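Uncharacterized protein (Arthrobacter sp., PDB 3KOP) is of unknown function but adopts a cyclophilin-like fold, belongs to the DUF3830 family and assembles as six copies. Local coordinates at residues I26-R31 against Q167-G172; S59-G64 against R175-T180; T88-I93 against T144-G149. All blocks are in the same frame, centred on the assembly; numbering follows the deposited sequence. Where two conformers were deposited one is given.

How the contacts relate
All three contacts reach one curled antiparallel sheet, that of the cyclophilin-like fold. Contacts 1 and 2 are neighbours, their centres about 8 Å apart: contact 1 sets helix 159-172 against the end of strand 23-28, and contact 2 pairs strand 57-63 with strand 178-183, which lies beside strand 23-28. Their segments alternate along the chain, and Glu177 of contact 2 bonds to Arg31 and Lys30 of contact 1. Both segments of contact 3, strand 88-89 on strand 145-157, lie between the two halves of each; its centre is about 23 Å from contact 1 and 21 Å from contact 2. The first two face the second subunit, whereas contact 3 meets three others, so both regions help build the assembly.

Contact 1: residues I26-R31 against Q167-G172; sequences ITLEKR and QDIWMG
Asp168 OD2 is gripped by two nitrogens of Arg31: NE lies 2.8 Å from OD2 in a salt bridge, and Arg31 NH2 adds a weak bond to OD2 at 3.0 Å. This tie holds the end of helix 159-172 to the turn that follows strand 23-28 of the cyclophilin-like fold. NE approaches OD2 on its anti lone pair, and the guanidinium and carboxylate planes stand 61° apart. Asp168 OD1 meanwhile meets Arg175 of the second subunit, so one carboxylate serves both a fold contact and a subunit contact. Extended from CG to NE, the arginine chain carries its flat head to the helix, where Ile169 CG1 covers the centre of one face, 3.6 Å from Arg31 CZ. Arg31 NH1 has a second acid, Glu177, and NH2 also bonds to Gly173 O. A leucine in its place would probably leave Asp168 OD2 and Glu177 without their shared cation, the turn then meeting the helix largely through apolar contact. Behind the charges, apolar branched chains suit the buried space between strand and helix: Leu28 and Ile169 reach toward each other tip to tip, with Leu28 CD2 3.8 Å from Ile169 CD1.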
# COMPACT_ATOMS: atom_id res chain seq x y z
N ILE F 26 -6.19 24.96 -19.88
CA ILE F 26 -5.37 23.80 -20.08
C ILE F 26 -5.78 23.23 -21.43
O ILE F 26 -6.93 22.84 -21.62
CB ILE F 26 -5.56 22.75 -19.00
CG1 ILE F 26 -5.34 23.35 -17.61
CG2 ILE F 26 -4.61 21.58 -19.23
CD1 ILE F 26 -5.75 22.41 -16.41
N THR F 27 -4.84 23.19 -22.36
CA THR F 27 -5.12 23.01 -23.78
C THR F 27 -4.23 21.94 -24.37
O THR F 27 -3.03 21.91 -24.09
CB THR F 27 -4.86 24.33 -24.57
OG1 THR F 27 -5.69 25.39 -24.05
CG2 THR F 27 -5.16 24.14 -26.07
N LEU F 28 -4.84 21.09 -25.20
CA LEU F 28 -4.13 20.20 -26.09
C LEU F 28 -4.13 20.86 -27.47
O LEU F 28 -5.18 21.06 -28.08
CB LEU F 28 -4.81 18.83 -26.15
CG LEU F 28 -4.69 18.00 -24.87
CD1 LEU F 28 -5.71 16.85 -24.83
CD2 LEU F 28 -3.26 17.48 -24.70
N GLU F 29 -2.95 21.19 -27.96
CA GLU F 29 -2.83 22.10 -29.11
C GLU F 29 -3.19 21.46 -30.42
O GLU F 29 -3.76 22.11 -31.28
CB GLU F 29 -1.42 22.62 -29.25
CG GLU F 29 -0.84 23.26 -28.01
CD GLU F 29 -1.19 24.71 -27.86
OE1 GLU F 29 -2.23 25.15 -28.39
OE2 GLU F 29 -0.41 25.42 -27.20
N LYS F 30 -2.83 20.19 -30.59
CA LYS F 30 -3.08 19.49 -31.85
C LYS F 30 -4.53 19.07 -31.92
O LYS F 30 -5.21 19.34 -32.91
CB LYS F 30 -2.16 18.28 -31.97
CG LYS F 30 -2.29 17.50 -33.26
CD LYS F 30 -1.21 16.45 -33.34
CE LYS F 30 -1.36 15.54 -34.57
NZ LYS F 30 -2.06 14.27 -34.18
N ARG F 31 -5.03 18.42 -30.88
CA ARG F 31 -6.46 18.10 -30.87
C ARG F 31 -7.36 19.35 -30.71
O ARG F 31 -8.55 19.30 -31.00
CB ARG F 31 -6.77 17.05 -29.81
CG ARG F 31 -6.17 15.67 -30.12
CD ARG F 31 -6.08 14.81 -28.90
NE ARG F 31 -5.66 13.46 -29.25
CZ ARG F 31 -4.42 13.10 -29.55
NH1 ARG F 31 -3.41 13.97 -29.50
NH2 ARG F 31 -4.17 11.84 -29.87
N GLN F 167 -8.43 10.02 -23.53
CA GLN F 167 -8.65 8.64 -23.98
C GLN F 167 -8.10 8.48 -25.40
O GLN F 167 -7.48 7.47 -25.72
CB GLN F 167 -10.13 8.23 -23.89
CG GLN F 167 -10.77 8.27 -22.48
CD GLN F 167 -10.36 7.13 -21.54
OE1 GLN F 167 -9.53 6.30 -21.86
NE2 GLN F 167 -10.95 7.13 -20.35
N ASP F 168 -8.27 9.50 -26.24
CA ASP F 168 -7.76 9.47 -27.57
C ASP F 168 -6.21 9.57 -27.57
O ASP F 168 -5.57 9.01 -28.44
CB ASP F 168 -8.38 10.61 -28.39
CG ASP F 168 -7.97 10.56 -29.84
OD1 ASP F 168 -8.47 9.68 -30.54
OD2 ASP F 168 -7.13 11.36 -30.27
N ILE F 169 -5.60 10.27 -26.60
CA ILE F 169 -4.15 10.20 -26.45
C ILE F 169 -3.73 8.77 -26.08
O ILE F 169 -2.74 8.24 -26.61
CB ILE F 169 -3.62 11.22 -25.43
CG1 ILE F 169 -3.81 12.62 -26.00
CG2 ILE F 169 -2.14 10.96 -25.08
CD1 ILE F 169 -3.58 13.75 -24.97
N TRP F 170 -4.48 8.13 -25.20
CA TRP F 170 -4.19 6.78 -24.76
C TRP F 170 -4.22 5.81 -25.96
O TRP F 170 -3.28 5.05 -26.18
CB TRP F 170 -5.16 6.36 -23.63
CG TRP F 170 -5.06 4.93 -23.25
CD1 TRP F 170 -3.93 4.24 -22.92
CD2 TRP F 170 -6.15 4.00 -23.14
NE1 TRP F 170 -4.25 2.91 -22.64
CE2 TRP F 170 -5.60 2.75 -22.76
CE3 TRP F 170 -7.53 4.10 -23.34
CZ2 TRP F 170 -6.39 1.61 -22.58
CZ3 TRP F 170 -8.32 2.95 -23.14
CH2 TRP F 170 -7.74 1.73 -22.77
N MSE F 171 -5.29 5.85 -26.76
CA MSE F 171 -5.45 4.93 -27.89
C MSE F 171 -4.75 5.38 -29.17
O MSE F 171 -4.33 4.53 -29.96
CB MSE F 171 -6.95 4.72 -28.21
CG MSE F 171 -7.72 4.08 -27.04
SE MSE F 171 -6.99 2.34 -26.59
CE MSE F 171 -7.11 1.52 -28.35
N GLY F 172 -4.66 6.70 -29.38
CA GLY F 172 -4.17 7.29 -30.64
C GLY F 172 -2.78 7.89 -30.56
O GLY F 172 -2.20 8.25 -31.58

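Contact 2: residues S59-G64 against R175-T180; sequences SQVFHG and RDETLT
Ser59 and Leu179 form an antiparallel hydrogen-bonded pair, Leu179 N giving to Ser59 O at 2.9 Å and Ser59 N to Leu179 O at 3.2 Å. One step on, Gln60 faces Thr178 as a non-hydrogen-bonded pair, and Val61 N then reaches Glu177 O at 3.3 Å. Strands 57-63 and 178-183 are thus joined within the curled sheet of the cyclophilin-like fold. Leu179 O has a further donor in Asn73.

The amide of Gln60 suits this place because it offers both a donor and an acceptor. With CG anti to the backbone N (chi1 167°) and the chain bent at chi2, it folds back so that NE2 gives a nearly straight bond to Val61 O, 2.9 Å away and in the plane of both groups; NE2 also bonds to Ala174 O. Its OE1 accepts hydrogen bonds from two waters: one accepts from Asp176 N, while the other also donates to Glu177 O and receives a weak bond from Thr178 OG1.

Glu177 turns its carboxylate the other way. OE1 accepts from its neighbour Thr178 N at 2.9 Å and from Lys30 N, while the other oxygen is satisfied by the arginine of contact 1. The aliphatic part of this acid is used as well: Val61 CG1 lies 3.5 Å from Glu177 CG, and Val61 CG2 is 3.8 Å from Leu179 CB, the two branches of the valine reaching residues two apart on the neighbouring segment.

Backbone bonds, water and charge therefore divide the work: the buried carboxylate is paired with donors that would probably stabilise its negative form, while the waters join the Gln60 amide to the backbone of the loop leading into strand 178-183.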
# COMPACT_ATOMS: atom_id res chain seq x y z
N SER F 59 4.58 21.99 -23.24
CA SER F 59 5.52 20.98 -23.64
C SER F 59 4.81 19.71 -24.08
O SER F 59 3.62 19.55 -23.88
CB SER F 59 6.45 20.69 -22.47
OG SER F 59 7.43 19.75 -22.82
N GLN F 60 5.56 18.82 -24.71
CA GLN F 60 5.07 17.50 -25.16
C GLN F 60 4.24 16.86 -24.08
O GLN F 60 4.62 16.83 -22.91
CB GLN F 60 6.29 16.61 -25.48
CG GLN F 60 6.00 15.14 -25.66
CD GLN F 60 5.34 14.86 -26.98
OE1 GLN F 60 5.90 15.18 -28.02
NE2 GLN F 60 4.13 14.26 -26.95
N VAL F 61 3.09 16.31 -24.48
CA VAL F 61 2.20 15.62 -23.55
C VAL F 61 2.58 14.15 -23.42
O VAL F 61 3.09 13.51 -24.37
CB VAL F 61 0.70 15.76 -23.98
CG1 VAL F 61 0.37 14.81 -25.15
CG2 VAL F 61 -0.25 15.49 -22.75
N PHE F 62 2.31 13.58 -22.26
CA PHE F 62 2.47 12.15 -22.05
C PHE F 62 1.24 11.62 -21.35
O PHE F 62 0.64 12.31 -20.55
CB PHE F 62 3.68 11.87 -21.17
CG PHE F 62 4.98 12.40 -21.72
CD1 PHE F 62 5.71 11.67 -22.63
CD2 PHE F 62 5.50 13.58 -21.26
CE1 PHE F 62 6.90 12.14 -23.12
CE2 PHE F 62 6.70 14.06 -21.76
CZ PHE F 62 7.39 13.34 -22.69
N HIS F 63 0.83 10.40 -21.69
CA HIS F 63 -0.17 9.71 -20.89
C HIS F 63 0.51 8.92 -19.78
O HIS F 63 1.50 8.24 -20.01
CB HIS F 63 -0.97 8.75 -21.72
CG HIS F 63 -2.25 8.36 -21.06
ND1 HIS F 63 -2.28 7.55 -19.94
CD2 HIS F 63 -3.53 8.71 -21.31
CE1 HIS F 63 -3.53 7.41 -19.54
NE2 HIS F 63 -4.32 8.09 -20.37
N GLY F 64 -0.07 8.93 -18.58
CA GLY F 64 0.55 8.18 -17.48
C GLY F 64 0.57 6.69 -17.73
O GLY F 64 -0.33 6.14 -18.42
N ARG F 175 1.98 11.81 -30.27
CA ARG F 175 2.86 12.41 -31.28
C ARG F 175 2.39 13.79 -31.69
O ARG F 175 1.24 13.96 -32.09
CB ARG F 175 2.88 11.58 -32.57
CG ARG F 175 3.48 10.22 -32.43
CD ARG F 175 4.89 10.25 -31.88
NE ARG F 175 5.39 8.89 -31.72
CZ ARG F 175 6.53 8.57 -31.13
NH1 ARG F 175 7.32 9.52 -30.64
NH2 ARG F 175 6.88 7.30 -31.03
N ASP F 176 3.30 14.76 -31.61
CA ASP F 176 3.07 16.14 -32.03
C ASP F 176 2.01 16.81 -31.19
O ASP F 176 1.50 17.85 -31.57
CB ASP F 176 2.73 16.21 -33.52
CG ASP F 176 3.85 15.68 -34.40
OD1 ASP F 176 5.03 15.95 -34.06
OD2 ASP F 176 3.56 14.97 -35.40
N GLU F 177 1.68 16.23 -30.04
CA GLU F 177 0.66 16.79 -29.19
C GLU F 177 1.36 17.51 -28.10
O GLU F 177 2.35 17.00 -27.57
CB GLU F 177 -0.29 15.71 -28.64
CG GLU F 177 -1.45 16.25 -27.81
CD GLU F 177 -2.30 17.29 -28.54
OE1 GLU F 177 -1.90 18.49 -28.55
OE2 GLU F 177 -3.38 16.93 -29.06
N THR F 178 0.86 18.70 -27.78
CA THR F 178 1.46 19.58 -26.78
C THR F 178 0.40 19.93 -25.74
O THR F 178 -0.75 20.23 -26.09
CB THR F 178 1.97 20.88 -27.46
OG1 THR F 178 2.92 20.54 -28.48
CG2 THR F 178 2.62 21.82 -26.48
N LEU F 179 0.80 19.91 -24.47
CA LEU F 179 -0.07 20.31 -23.38
C LEU F 179 0.36 21.69 -22.84
O LEU F 179 1.49 21.89 -22.36
CB LEU F 179 -0.01 19.27 -22.25
CG LEU F 179 -0.84 19.54 -21.00
CD1 LEU F 179 -2.36 19.51 -21.28
CD2 LEU F 179 -0.45 18.55 -19.88
N THR F 180 -0.57 22.64 -22.89
CA THR F 180 -0.28 24.03 -22.57
C THR F 180 -1.11 24.56 -21.41
O THR F 180 -2.35 24.49 -21.42
CB THR F 180 -0.49 24.92 -23.82
OG1 THR F 180 0.43 24.49 -24.84
CG2 THR F 180 -0.22 26.40 -23.49
O HOH W 1 5.62 14.25 -30.49
O HOH W 2 4.68 17.64 -29.09

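Contact 3: residues T88-I93 against T144-G149; sequences TTVTPI and TGWVPG
Thr89 and Gly149 make one antiparallel hydrogen-bonded pair, Thr89 N to Gly149 O and Gly149 N to Thr89 O both measuring 3.0 Å. The same oxygens also receive CA-H contacts, Thr88 CA at 3.2 Å from Gly149 O and Pro148 CA at 3.3 Å from Thr89 O, so each carbonyl meets an N-H and a C-H of the other segment.

Beyond the pair, Val90 fills the angle between Pro148 and Trp146. Its CB comes to 3.5 Å from Trp146 CE3, and CG2 lies near both CE3 and CZ3, the valine crossing the indole at about a right angle. The other branch, CG1, sits anti to the carbonyl carbon (chi1 -69°) and is thereby directed to the proline, 3.9 Å from Pro148 CB. A compact, branched residue suits this place, since CG1 can reach both the proline and the indole while CG2 meets the indole.

In the cyclophilin-like fold of this protein, short strand 88-89 adds to the sheet at the early part of long strand 145-157. The Trp146 ring also meets Trp146 of the third subunit and Trp146 of the fifth subunit, with planes at about 70° in each case.

Thr88 packs by its CB carbon, 4.0 Å from Pro148 CB, while its hydroxyl OG1 bonds outward to Asp143 O of the third subunit. Thr89 OG1, anti to the backbone N (chi1 -169°), accepts from Thr91 N at 2.9 Å in an ST turn that bends the chain just after the strand; this hydroxyl also bonds to Asn136 of the fourth subunit.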
# COMPACT_ATOMS: atom_id res chain seq x y z
N THR F 88 -1.31 17.94 -0.76
CA THR F 88 -0.93 16.77 -1.51
C THR F 88 -1.99 15.67 -1.50
O THR F 88 -2.85 15.56 -0.57
CB THR F 88 0.41 16.21 -1.02
OG1 THR F 88 0.25 15.68 0.28
CG2 THR F 88 1.51 17.35 -0.94
N THR F 89 -1.94 14.89 -2.57
CA THR F 89 -2.70 13.67 -2.68
C THR F 89 -1.84 12.51 -3.23
O THR F 89 -0.87 12.71 -4.00
CB THR F 89 -3.95 13.88 -3.59
OG1 THR F 89 -4.83 12.75 -3.48
CG2 THR F 89 -3.51 14.09 -5.04
N VAL F 90 -2.19 11.29 -2.82
CA VAL F 90 -1.77 10.11 -3.58
C VAL F 90 -2.95 9.40 -4.23
O VAL F 90 -2.77 8.34 -4.84
CB VAL F 90 -0.93 9.13 -2.76
CG1 VAL F 90 0.47 9.80 -2.46
CG2 VAL F 90 -1.66 8.66 -1.47
N THR F 91 -4.14 10.00 -4.09
CA THR F 91 -5.38 9.51 -4.62
C THR F 91 -6.02 10.63 -5.43
O THR F 91 -7.07 11.12 -5.05
CB THR F 91 -6.35 9.04 -3.48
OG1 THR F 91 -6.56 10.08 -2.52
CG2 THR F 91 -5.80 7.81 -2.75
N PRO F 92 -5.39 11.03 -6.56
CA PRO F 92 -5.99 12.09 -7.33
C PRO F 92 -7.34 11.71 -7.95
O PRO F 92 -7.57 10.54 -8.32
CB PRO F 92 -4.95 12.38 -8.41
CG PRO F 92 -4.20 11.11 -8.57
CD PRO F 92 -4.23 10.44 -7.25
N ILE F 93 -8.20 12.71 -8.09
CA ILE F 93 -9.58 12.51 -8.52
C ILE F 93 -9.88 13.27 -9.80
O ILE F 93 -9.09 14.13 -10.22
CB ILE F 93 -10.54 12.92 -7.42
CG1 ILE F 93 -10.60 14.44 -7.28
CG2 ILE F 93 -10.15 12.25 -6.12
CD1 ILE F 93 -11.68 14.92 -6.23
N THR F 144 9.98 4.27 -6.55
CA THR F 144 10.12 4.84 -5.20
C THR F 144 8.96 4.58 -4.24
O THR F 144 9.12 4.83 -3.06
CB THR F 144 10.38 6.38 -5.21
OG1 THR F 144 9.24 7.05 -5.79
CG2 THR F 144 11.68 6.74 -5.99
N GLY F 145 7.82 4.05 -4.72
CA GLY F 145 6.64 3.92 -3.84
C GLY F 145 5.69 5.06 -4.10
O GLY F 145 5.42 5.37 -5.25
N TRP F 146 5.21 5.71 -3.04
CA TRP F 146 4.27 6.80 -3.16
C TRP F 146 4.93 8.06 -3.73
O TRP F 146 6.06 8.38 -3.36
CB TRP F 146 3.63 7.11 -1.79
CG TRP F 146 2.81 5.99 -1.22
CD1 TRP F 146 3.14 5.19 -0.15
CD2 TRP F 146 1.49 5.57 -1.63
NE1 TRP F 146 2.13 4.30 0.10
CE2 TRP F 146 1.13 4.48 -0.81
CE3 TRP F 146 0.62 5.97 -2.64
CZ2 TRP F 146 -0.11 3.85 -0.91
CZ3 TRP F 146 -0.62 5.35 -2.75
CH2 TRP F 146 -0.98 4.29 -1.89
N VAL F 147 4.23 8.72 -4.65
CA VAL F 147 4.68 9.94 -5.30
C VAL F 147 3.60 11.02 -5.15
O VAL F 147 2.83 11.26 -6.07
CB VAL F 147 4.90 9.69 -6.82
CG1 VAL F 147 5.52 10.92 -7.49
CG2 VAL F 147 5.74 8.41 -7.04
N PRO F 148 3.50 11.66 -3.98
CA PRO F 148 2.44 12.63 -3.81
C PRO F 148 2.55 13.83 -4.75
O PRO F 148 3.67 14.29 -5.05
CB PRO F 148 2.57 13.07 -2.34
CG PRO F 148 3.56 12.10 -1.68
CD PRO F 148 4.38 11.53 -2.79
N GLY F 149 1.41 14.30 -5.23
CA GLY F 149 1.33 15.48 -6.06
C GLY F 149 0.63 16.61 -5.32
O GLY F 149 -0.33 16.38 -4.58